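Long-range contact in endo-beta-1,4-mannanase (Alicyclobacillus acidocaldarius, PDB 4CD8), which hydrolyses internal beta-1,4-mannosidic linkages in mannans, as an endo-acting glycoside hydrolase of family GH113: residues 61-66 with 121-126. Sequence-based numbering, arbitrary orientation.
Sequences PAIAYG and EAWFGS
The hydroxyl of Ser126 donates a hydrogen bond to the backbone carbonyl of Pro61, OG to O 2.9 Å, the one direct hydrogen bond between residues 61-66 and helix residues 121-126. The donor stands above the carbonyl plane, 44° out of it, rather than on a lone pair. With OG beside its own backbone N (chi1 -62°), the serine turns the hydroxyl onto this oxygen, while Ser126 CB also lies against Pro61 O. Replacing the serine by an alanine is likely to leave the Pro61 carbonyl without its hydroxyl donor and a slight gap where OG sat. A second polar link is indirect: one water donates to Ser126 O at 2.6 Å. The same water, in the ring plane at the edge of Tyr65, also hydrogen-bonds to Tyr65 OH (3.2 Å). The contact belongs to the TIM barrel of this GH113 enzyme, at its surface: the loop carrying the short, weakly bonded strand about 63-64, which pairs antiparallel with barrel strand 46-55, meets the beginning of helix 120-140. Apolar packing fills in around the hydrogen bond. The Pro61 ring rests on the helix backbone, CB 3.5 Å from Trp123 N, and the same CB meets Ala122 CB at 3.8 Å. The CD1 methyl of Ile63 touches Ser126 CB (3.9 Å) and lies against the indole N-H of Trp123, NE1 at 3.8 Å, whose own hydrogen bond is made elsewhere. The indole approaches this methyl obliquely; beyond, it stacks on Tyr127 and, like Ile63, touches Met55 of strand 46-55.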
loop_
_atom_site.group_PDB
_atom_site.type_symbol
_atom_site.label_atom_id
_atom_site.label_comp_id
_atom_site.label_asym_id
_atom_site.label_seq_id
_atom_site.Cartn_x
_atom_site.Cartn_y
_atom_site.Cartn_z
ATOM N N PRO A 61 17.395 -10.079 11.544
ATOM C CA PRO A 61 15.994 -10.513 11.530
ATOM C C PRO A 61 15.042 -9.757 12.468
ATOM O O PRO A 61 13.828 -9.986 12.443
ATOM C CB PRO A 61 16.088 -11.983 11.975
ATOM C CG PRO A 61 17.342 -12.055 12.792
ATOM C CD PRO A 61 18.278 -11.121 12.082
ATOM N N ALA A 62 15.583 -8.891 13.323
ATOM C CA ALA A 62 14.780 -8.156 14.292
ATOM C C ALA A 62 13.933 -7.111 13.626
ATOM O O ALA A 62 14.396 -6.401 12.739
ATOM C CB ALA A 62 15.703 -7.484 15.317
ATOM N N ILE A 63 12.700 -6.988 14.102
ATOM C CA ILE A 63 11.774 -5.956 13.691
ATOM C C ILE A 63 11.175 -5.234 14.912
ATOM O O ILE A 63 10.646 -5.846 15.855
ATOM C CB ILE A 63 10.599 -6.523 12.844
ATOM C CG1 ILE A 63 11.120 -7.414 11.707
ATOM C CG2 ILE A 63 9.774 -5.379 12.309
ATOM C CD1 ILE A 63 10.014 -8.142 10.972
ATOM N N ALA A 64 11.260 -3.909 14.867
ATOM C CA ALA A 64 10.700 -3.054 15.907
ATOM C C ALA A 64 9.357 -2.515 15.468
ATOM O O ALA A 64 9.249 -1.802 14.474
ATOM C CB ALA A 64 11.678 -1.900 16.208
ATOM N N TYR A 65 8.315 -2.856 16.215
ATOM C CA TYR A 65 6.992 -2.299 15.951
ATOM C C TYR A 65 6.193 -2.162 17.240
ATOM O O TYR A 65 6.612 -2.662 18.299
ATOM C CB TYR A 65 6.226 -3.161 14.946
ATOM C CG TYR A 65 6.062 -4.613 15.380
ATOM C CD1 TYR A 65 7.049 -5.558 15.095
ATOM C CD2 TYR A 65 4.930 -5.030 16.081
ATOM C CE1 TYR A 65 6.913 -6.883 15.474
ATOM C CE2 TYR A 65 4.770 -6.354 16.463
ATOM C CZ TYR A 65 5.767 -7.269 16.163
ATOM O OH TYR A 65 5.629 -8.559 16.546
ATOM N N GLY A 66 5.041 -1.511 17.136
ATOM C CA GLY A 66 4.333 -1.043 18.301
ATOM C C GLY A 66 5.092 0.127 18.925
ATOM O O GLY A 66 6.098 0.571 18.392
ATOM N N GLU A 121 14.679 -17.830 7.999
ATOM C CA GLU A 121 13.754 -18.434 8.959
ATOM C C GLU A 121 13.486 -17.513 10.131
ATOM O O GLU A 121 12.361 -17.268 10.541
ATOM C CB GLU A 121 14.312 -19.756 9.486
ATOM C CG GLU A 121 13.337 -20.480 10.411
ATOM C CD GLU A 121 13.796 -21.839 10.869
ATOM O OE1 GLU A 121 14.888 -22.331 10.495
ATOM O OE2 GLU A 121 12.999 -22.445 11.602
ATOM N N ALA A 122 14.574 -16.958 10.669
ATOM C CA ALA A 122 14.412 -16.078 11.798
ATOM C C ALA A 122 13.647 -14.798 11.436
ATOM O O ALA A 122 12.813 -14.323 12.209
ATOM C CB ALA A 122 15.747 -15.736 12.388
ATOM N N TRP A 123 13.956 -14.222 10.272
ATOM C CA TRP A 123 13.258 -13.016 9.850
ATOM C C TRP A 123 11.774 -13.306 9.648
ATOM O O TRP A 123 10.934 -12.546 10.108
ATOM C CB TRP A 123 13.858 -12.421 8.584
ATOM C CG TRP A 123 13.117 -11.197 8.151
ATOM C CD1 TRP A 123 13.252 -9.918 8.660
ATOM C CD2 TRP A 123 12.003 -11.150 7.246
ATOM N NE1 TRP A 123 12.327 -9.082 8.075
ATOM C CE2 TRP A 123 11.564 -9.815 7.194
ATOM C CE3 TRP A 123 11.356 -12.114 6.444
ATOM C CZ2 TRP A 123 10.497 -9.416 6.411
ATOM C CZ3 TRP A 123 10.298 -11.701 5.622
ATOM C CH2 TRP A 123 9.886 -10.367 5.618
ATOM N N PHE A 124 11.471 -14.434 8.992
ATOM C CA PHE A 124 10.081 -14.769 8.809
ATOM C C PHE A 124 9.363 -15.023 10.140
ATOM O O PHE A 124 8.159 -14.761 10.250
ATOM C CB PHE A 124 9.924 -15.959 7.876
ATOM C CG PHE A 124 9.725 -15.588 6.442
ATOM C CD1 PHE A 124 8.469 -15.236 5.963
ATOM C CD2 PHE A 124 10.777 -15.590 5.561
ATOM C CE1 PHE A 124 8.292 -14.885 4.651
ATOM C CE2 PHE A 124 10.593 -15.241 4.236
ATOM C CZ PHE A 124 9.348 -14.904 3.781
ATOM N N GLY A 125 10.089 -15.522 11.147
ATOM C CA GLY A 125 9.498 -15.654 12.474
ATOM C C GLY A 125 9.093 -14.302 13.032
ATOM O O GLY A 125 8.007 -14.109 13.523
ATOM N N SER A 126 10.014 -13.340 12.949
ATOM C CA SER A 126 9.715 -11.999 13.438
ATOM C C SER A 126 8.578 -11.365 12.641
ATOM O O SER A 126 7.697 -10.738 13.207
ATOM C CB SER A 126 10.923 -11.100 13.271
ATOM O OG SER A 126 12.020 -11.555 14.026
HETATM O O HOH W 1 8.313 -9.925 15.596
#